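Local coordinates for protein L-glyceraldehyde 3-phosphate reductase (Clostridium beijerinckii, PDB 6HG6) that binds NADPH and probably reduces aldehydes such as furfural, as a TIM-barrel member of the aldo-keto reductase family, at residues R139-P142 and D143-L146; P224-Q227 and G228-T231; G275-L278 and A279-A282. All coordinates share one frame; numbering follows the deposited sequence.

Contact 1. Residues R139-P142 and D143-L146; sequences RMDP and DTPL
D141 grips the chain that follows it with both oxygens of its carboxylate, a compact example of how one acidic side chain can fix a turn. The hydroxyl of T144 donates to it, OG1 lying 2.6 Å from D141 OD2, while the amide of D143 closes an Asx turn, its N 2.9 Å from D141 OD1. Both donors lie well above the carboxylate plane and on the same face of it, D143 N some 54° out. This is possible because CG of D141 stands anti to its own backbone N (chi1 -178°), beside the carbonyl that accepts the third bond. That third bond, from T144 N to D141 O at 3.2 Å, closes a type I beta turn from D141 to T144 with P142 and D143 at its corners.

A second layer is made by water. The carboxylates of D141 and D143 are turned 74° apart, with OD1 of the first 4.1 Å from OD2 of the second. One water molecule donates to both of these oxygens, which probably eases their repulsion. Another donates to D143 OD1. Packing is slight: CB of D143 lies 3.5 Å from D141 OD1.

The turn is a surface feature in the loop between barrel strand 132-137 and helix 146-158. Before it, R139 is salt-bridged to D109 and M140 rests on T174; after it, P145 occupies the N-cap position and L146 packs on T174, K177 and I181 of helix 172-184.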
# COMPACT_ATOMS: atom_id res chain seq x y z
N ARG A 139 10.38 -5.99 4.73
CA ARG A 139 10.69 -7.19 3.93
C ARG A 139 11.23 -8.26 4.86
O ARG A 139 11.67 -7.95 5.99
CB ARG A 139 11.72 -6.89 2.84
CG ARG A 139 13.02 -6.28 3.37
CD ARG A 139 14.24 -6.66 2.59
NE ARG A 139 15.41 -5.81 2.85
CZ ARG A 139 16.47 -5.76 2.07
NH1 ARG A 139 16.57 -6.54 1.00
NH2 ARG A 139 17.48 -4.96 2.36
N MET A 140 11.26 -9.49 4.38
CA MET A 140 11.83 -10.59 5.18
C MET A 140 13.35 -10.40 5.32
O MET A 140 14.02 -9.96 4.38
CB MET A 140 11.52 -11.93 4.53
CG MET A 140 10.03 -12.21 4.42
SD MET A 140 9.66 -13.85 3.80
CE MET A 140 10.06 -13.74 2.06
N ASP A 141 13.88 -10.76 6.48
CA ASP A 141 15.34 -10.84 6.70
C ASP A 141 15.64 -12.24 7.18
O ASP A 141 15.59 -12.51 8.38
CB ASP A 141 15.81 -9.82 7.74
CG ASP A 141 17.32 -9.88 7.90
OD1 ASP A 141 17.96 -10.67 7.16
OD2 ASP A 141 17.83 -9.15 8.78
N PRO A 142 16.01 -13.17 6.29
CA PRO A 142 16.30 -14.52 6.74
C PRO A 142 17.57 -14.61 7.58
O PRO A 142 17.79 -15.65 8.15
CB PRO A 142 16.39 -15.31 5.42
CG PRO A 142 16.79 -14.25 4.38
CD PRO A 142 16.08 -13.00 4.83
N ASP A 143 18.36 -13.54 7.67
CA ASP A 143 19.63 -13.53 8.46
C ASP A 143 19.39 -13.01 9.88
O ASP A 143 20.36 -12.99 10.65
CB ASP A 143 20.72 -12.79 7.69
CG ASP A 143 21.06 -13.52 6.38
OD1 ASP A 143 21.38 -14.74 6.42
OD2 ASP A 143 20.87 -12.91 5.32
N THR A 144 18.21 -12.51 10.20
CA THR A 144 17.82 -12.11 11.59
C THR A 144 16.74 -13.08 12.03
O THR A 144 15.80 -13.33 11.27
CB THR A 144 17.26 -10.69 11.67
OG1 THR A 144 18.26 -9.77 11.24
CG2 THR A 144 16.81 -10.29 13.07
N PRO A 145 16.78 -13.61 13.27
CA PRO A 145 15.70 -14.48 13.73
C PRO A 145 14.38 -13.71 13.61
O PRO A 145 14.27 -12.52 13.95
CB PRO A 145 16.07 -14.83 15.18
CG PRO A 145 17.54 -14.58 15.25
CD PRO A 145 17.81 -13.43 14.30
N LEU A 146 13.36 -14.39 13.07
CA LEU A 146 12.05 -13.76 12.90
C LEU A 146 11.55 -13.25 14.26
O LEU A 146 10.96 -12.18 14.30
CB LEU A 146 11.10 -14.78 12.30
CG LEU A 146 9.71 -14.24 11.99
CD1 LEU A 146 9.73 -13.05 11.04
CD2 LEU A 146 8.85 -15.35 11.38
O HOH W 1 19.36 -10.84 4.98
O HOH W 2 19.81 -16.76 5.64

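Contact 2. Residues P224-Q227 and G228-T231; sequences PLAQ and GTLT. With NDP (NADPH dihydro-nicotinamide-adenine-dinucleotide phosphate), chain B.
T229 meets A226 through two donors that converge on one carbonyl oxygen. Its amide makes the ordinary bond of a type I' beta turn, N to A226 O at 3.0 Å, and its hydroxyl adds a second, OG1 to A226 O at 2.5 Å, shorter than usual and so of doubtful exact length. The hydroxyl reaches back because OG1 sits between the backbone N and the carbonyl carbon (chi1 60°), which also brings it close to CB of A226. Q227 and G228, the corners of the turn, both have positive phi, as this turn type requires. Flanking the turn, the carbonyl of L225 accepts from L230, N to O 2.9 Å, and G228 O accepts from the hydroxyl of T231, OG1 to O 2.6 Å. That hydroxyl in turn accepts from the amide of K233.

Apolar groups fill in around these bonds: CD1 of L230 packs on CB of A226 at 3.8 Å, and L230 also touches L267 of helix 258-273.

L225, its carbonyl held just outside the turn, donates its own amide to the cofactor, N to O1A of NADPH at 3.0 Å. T231 CG2 lies 3.7 Å from N3A of the adenine, and L225 CD1 touches C8A of the same ring system. The chemistry is thus divided: the carbonyls of L225, A226 and G228 accept bonds from within the loop, while one uncharged backbone N-H serves the pyrophosphate and methyl groups serve the base.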
# COMPACT_ATOMS: atom_id res chain seq x y z
N PRO A 224 -0.15 -2.09 -8.46
CA PRO A 224 -1.19 -2.72 -9.28
C PRO A 224 -1.13 -2.38 -10.78
O PRO A 224 -1.77 -3.08 -11.56
CB PRO A 224 -2.48 -2.11 -8.72
CG PRO A 224 -2.01 -0.77 -8.15
CD PRO A 224 -0.69 -1.12 -7.51
N LEU A 225 -0.42 -1.30 -11.16
CA LEU A 225 -0.34 -0.89 -12.58
C LEU A 225 0.96 -1.38 -13.22
O LEU A 225 1.17 -1.06 -14.40
CB LEU A 225 -0.56 0.62 -12.73
CG LEU A 225 -1.84 1.13 -12.07
CD1 LEU A 225 -1.98 2.64 -12.21
CD2 LEU A 225 -3.06 0.40 -12.61
N ALA A 226 1.71 -2.23 -12.53
CA ALA A 226 2.88 -2.95 -13.09
C ALA A 226 3.79 -1.99 -13.88
O ALA A 226 3.94 -2.21 -15.10
CB ALA A 226 2.38 -4.08 -13.95
N GLN A 227 4.35 -0.98 -13.21
CA GLN A 227 5.29 0.05 -13.76
C GLN A 227 4.74 0.71 -15.03
O GLN A 227 5.50 0.86 -16.00
CB GLN A 227 6.66 -0.53 -14.11
CG GLN A 227 7.48 -1.00 -12.91
CD GLN A 227 7.48 -2.49 -12.72
OE1 GLN A 227 6.53 -3.20 -13.07
NE2 GLN A 227 8.57 -3.00 -12.15
N GLY A 228 3.47 1.10 -15.03
CA GLY A 228 2.82 1.79 -16.17
C GLY A 228 2.41 0.85 -17.28
O GLY A 228 1.76 1.33 -18.25
N THR A 229 2.74 -0.45 -17.21
CA THR A 229 2.34 -1.41 -18.29
C THR A 229 0.83 -1.63 -18.26
O THR A 229 0.28 -1.94 -19.32
CB THR A 229 3.08 -2.75 -18.23
OG1 THR A 229 2.83 -3.42 -16.98
CG2 THR A 229 4.57 -2.57 -18.47
N LEU A 230 0.16 -1.44 -17.12
CA LEU A 230 -1.32 -1.57 -17.05
C LEU A 230 -1.97 -0.17 -17.05
O LEU A 230 -2.85 0.08 -16.21
CB LEU A 230 -1.74 -2.44 -15.87
CG LEU A 230 -1.36 -3.92 -15.97
CD1 LEU A 230 -1.38 -4.59 -14.59
CD2 LEU A 230 -2.26 -4.66 -16.94
N THR A 231 -1.55 0.68 -17.99
CA THR A 231 -2.09 2.05 -18.23
C THR A 231 -2.16 2.30 -19.74
O THR A 231 -1.87 1.36 -20.50
CB THR A 231 -1.24 3.14 -17.56
OG1 THR A 231 -0.01 3.30 -18.29
CG2 THR A 231 -0.92 2.86 -16.11
PA NDP B . 0.75 2.14 -9.08
O1A NDP B . 1.07 0.79 -9.64
O2A NDP B . -0.63 2.59 -8.71
O5B NDP B . 1.46 3.28 -9.96
C5B NDP B . 1.27 4.67 -9.61
C4B NDP B . 1.67 5.54 -10.78
O4B NDP B . 0.90 5.13 -11.93
C3B NDP B . 1.41 7.05 -10.64
O3B NDP B . 2.48 7.76 -10.03
C2B NDP B . 1.24 7.45 -12.10
O2B NDP B . 2.54 7.54 -12.67
C1B NDP B . 0.49 6.25 -12.68
N9A NDP B . -0.96 6.31 -12.60
C8A NDP B . -1.74 6.28 -11.47
N7A NDP B . -3.03 6.29 -11.72
C5A NDP B . -3.10 6.32 -13.10
C6A NDP B . -4.20 6.34 -13.99
N6A NDP B . -5.47 6.33 -13.60
N1A NDP B . -3.93 6.36 -15.32
C2A NDP B . -2.64 6.37 -15.71
N3A NDP B . -1.54 6.35 -14.97
C4A NDP B . -1.84 6.32 -13.66
O3 NDP B . 1.54 2.27 -7.67
PN NDP B . 3.08 2.45 -7.25
O1N NDP B . 3.38 3.91 -7.32
O2N NDP B . 3.96 1.47 -7.94
O5D NDP B . 2.98 2.01 -5.70
C5D NDP B . 1.89 2.56 -4.91
C4D NDP B . 2.29 2.57 -3.45
O4D NDP B . 2.55 1.22 -3.02
C3D NDP B . 3.58 3.30 -3.10
O3D NDP B . 3.37 4.70 -3.07
C2D NDP B . 3.88 2.67 -1.73
O2D NDP B . 3.08 3.28 -0.74
C1D NDP B . 3.47 1.22 -1.94
N1N NDP B . 4.63 0.35 -2.29
C2N NDP B . 5.07 -0.58 -1.38
C3N NDP B . 6.28 -1.21 -1.51
C7N NDP B . 6.70 -2.21 -0.47
O7N NDP B . 6.01 -2.39 0.56
N7N NDP B . 7.83 -2.87 -0.69
C4N NDP B . 7.12 -0.86 -2.71
C5N NDP B . 6.45 -0.01 -3.72
C6N NDP B . 5.25 0.48 -3.51
P2B NDP B . 2.75 8.62 -13.85
O1X NDP B . 1.81 9.80 -13.76
O2X NDP B . 4.21 9.04 -13.70
O3X NDP B . 2.51 7.77 -15.10

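Contact 3. Residues G275-L278 and A279-A282; sequences GQTL and AQMA. With NDP (NADPH dihydro-nicotinamide-adenine-dinucleotide phosphate), chain B.
T277 and Q280 exchange hydrogen bonds across the first turn of helix 278-286. T277 OG1 accepts from the amide of Q280, 3.1 Å from its N, and OE1 of Q280 accepts from T277 N at 3.0 Å. The second bond is almost straight (168°) and falls in the plane of the amide group on a lone pair of OE1. Q280 makes it with an extended chain that runs back over the cap, leaving CG against T277 OG1. Its OE1 takes a further bond from a water that also donates to G275 O, while its NE2 is bound to E307 O. T277 OG1 has E307 OE2 as another partner, so the cap is tied to a residue of the NADPH site.

Backbone bonds continue the helix: M281 N to T277 O at 2.9 Å and A282 N to L278 O at 2.8 Å.

Among the side-chain contacts, the amide of Q276 lies across the start of M281, OE1 3.3 Å from CA, and is held there by R274 at OE1 and S284 at NE2. Separately, CD1 of L278 meets CE of M281 at 4.1 Å; M281 points CG anti to its backbone N (chi1 -176°) and then bends at its thioether. L278 and M281 both also touch helix 258-273, whose end is marked by the Schellman motif at G275.

The pairing of T277 with Q280 is a capping box, and the helix it starts borders the cofactor pocket, with CB of A279 3.8 Å from N1A of the NADPH adenine.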
# COMPACT_ATOMS: atom_id res chain seq x y z
N GLY A 275 -16.29 -0.45 -19.85
CA GLY A 275 -16.45 1.00 -19.64
C GLY A 275 -15.35 1.54 -18.76
O GLY A 275 -15.57 2.54 -18.10
N GLN A 276 -14.19 0.88 -18.71
CA GLN A 276 -13.04 1.28 -17.89
C GLN A 276 -11.79 1.52 -18.75
O GLN A 276 -11.66 0.90 -19.82
CB GLN A 276 -12.68 0.16 -16.91
CG GLN A 276 -13.74 -0.14 -15.85
CD GLN A 276 -13.19 -1.04 -14.77
OE1 GLN A 276 -12.88 -2.21 -15.01
NE2 GLN A 276 -13.07 -0.52 -13.55
N THR A 277 -10.87 2.35 -18.25
CA THR A 277 -9.49 2.42 -18.78
C THR A 277 -8.79 1.13 -18.32
O THR A 277 -9.27 0.50 -17.34
CB THR A 277 -8.74 3.64 -18.24
OG1 THR A 277 -8.73 3.52 -16.82
CG2 THR A 277 -9.33 4.97 -18.68
N LEU A 278 -7.67 0.79 -18.96
CA LEU A 278 -6.84 -0.37 -18.54
C LEU A 278 -6.44 -0.19 -17.08
O LEU A 278 -6.62 -1.13 -16.28
CB LEU A 278 -5.64 -0.52 -19.47
CG LEU A 278 -4.68 -1.65 -19.09
CD1 LEU A 278 -5.43 -2.95 -18.85
CD2 LEU A 278 -3.63 -1.84 -20.17
N ALA A 279 -5.95 1.00 -16.69
CA ALA A 279 -5.55 1.29 -15.30
C ALA A 279 -6.71 0.98 -14.36
O ALA A 279 -6.49 0.32 -13.31
CB ALA A 279 -5.12 2.73 -15.13
N GLN A 280 -7.90 1.46 -14.71
CA GLN A 280 -9.09 1.25 -13.85
C GLN A 280 -9.39 -0.25 -13.73
O GLN A 280 -9.64 -0.69 -12.61
CB GLN A 280 -10.30 2.00 -14.38
CG GLN A 280 -10.27 3.48 -14.06
CD GLN A 280 -11.47 4.15 -14.67
OE1 GLN A 280 -11.87 3.83 -15.79
NE2 GLN A 280 -12.12 4.97 -13.86
N MET A 281 -9.29 -1.01 -14.82
CA MET A 281 -9.59 -2.46 -14.75
C MET A 281 -8.51 -3.15 -13.91
O MET A 281 -8.84 -4.08 -13.15
CB MET A 281 -9.62 -3.11 -16.12
CG MET A 281 -10.02 -4.54 -16.00
SD MET A 281 -10.18 -5.36 -17.59
CE MET A 281 -8.45 -5.66 -17.98
N ALA A 282 -7.26 -2.71 -14.04
CA ALA A 282 -6.13 -3.30 -13.30
C ALA A 282 -6.38 -3.12 -11.80
O ALA A 282 -6.05 -4.05 -11.04
CB ALA A 282 -4.81 -2.69 -13.75
PA NDP B . 0.75 2.14 -9.08
O1A NDP B . 1.07 0.79 -9.64
O2A NDP B . -0.63 2.59 -8.71
O5B NDP B . 1.46 3.28 -9.96
C5B NDP B . 1.27 4.67 -9.61
C4B NDP B . 1.67 5.54 -10.78
O4B NDP B . 0.90 5.13 -11.93
C3B NDP B . 1.41 7.05 -10.64
O3B NDP B . 2.48 7.76 -10.03
C2B NDP B . 1.24 7.45 -12.10
O2B NDP B . 2.54 7.54 -12.67
C1B NDP B . 0.49 6.25 -12.68
N9A NDP B . -0.96 6.31 -12.60
C8A NDP B . -1.74 6.28 -11.47
N7A NDP B . -3.03 6.29 -11.72
C5A NDP B . -3.10 6.32 -13.10
C6A NDP B . -4.20 6.34 -13.99
N6A NDP B . -5.47 6.33 -13.60
N1A NDP B . -3.93 6.36 -15.32
C2A NDP B . -2.64 6.37 -15.71
N3A NDP B . -1.54 6.35 -14.97
C4A NDP B . -1.84 6.32 -13.66
O3 NDP B . 1.54 2.27 -7.67
PN NDP B . 3.08 2.45 -7.25
O1N NDP B . 3.38 3.91 -7.32
O2N NDP B . 3.96 1.47 -7.94
O5D NDP B . 2.98 2.01 -5.70
C5D NDP B . 1.89 2.56 -4.91
C4D NDP B . 2.29 2.57 -3.45
O4D NDP B . 2.55 1.22 -3.02
C3D NDP B . 3.58 3.30 -3.10
O3D NDP B . 3.37 4.70 -3.07
C2D NDP B . 3.88 2.67 -1.73
O2D NDP B . 3.08 3.28 -0.74
C1D NDP B . 3.47 1.22 -1.94
N1N NDP B . 4.63 0.35 -2.29
C2N NDP B . 5.07 -0.58 -1.38
C3N NDP B . 6.28 -1.21 -1.51
C7N NDP B . 6.70 -2.21 -0.47
O7N NDP B . 6.01 -2.39 0.56
N7N NDP B . 7.83 -2.87 -0.69
C4N NDP B . 7.12 -0.86 -2.71
C5N NDP B . 6.45 -0.01 -3.72
C6N NDP B . 5.25 0.48 -3.51
P2B NDP B . 2.75 8.62 -13.85
O1X NDP B . 1.81 9.80 -13.76
O2X NDP B . 4.21 9.04 -13.70
O3X NDP B . 2.51 7.77 -15.10
O HOH W 3 -13.73 4.88 -17.21

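In the fold
Three local contacts, read from the N terminus, show how a barrel is finished at its loops. Contact 1 tightens the link from strand 132-137 to helix 146-158. Contact 2 folds the chain back just after strand 218-222, and contact 3 joins the end of helix 258-273 to the start of helix 278-286. They follow in series; none encloses or crosses another. Contact 1 stands apart, its centre about 30 Å from that of contact 2 and about 37 Å from that of contact 3. The later two touch, L225 CD2 lying 3.5 Å from A279 O, and together tie the loop after 218-222 to helix 278-286 along the adenine and pyrophosphate side of NADPH.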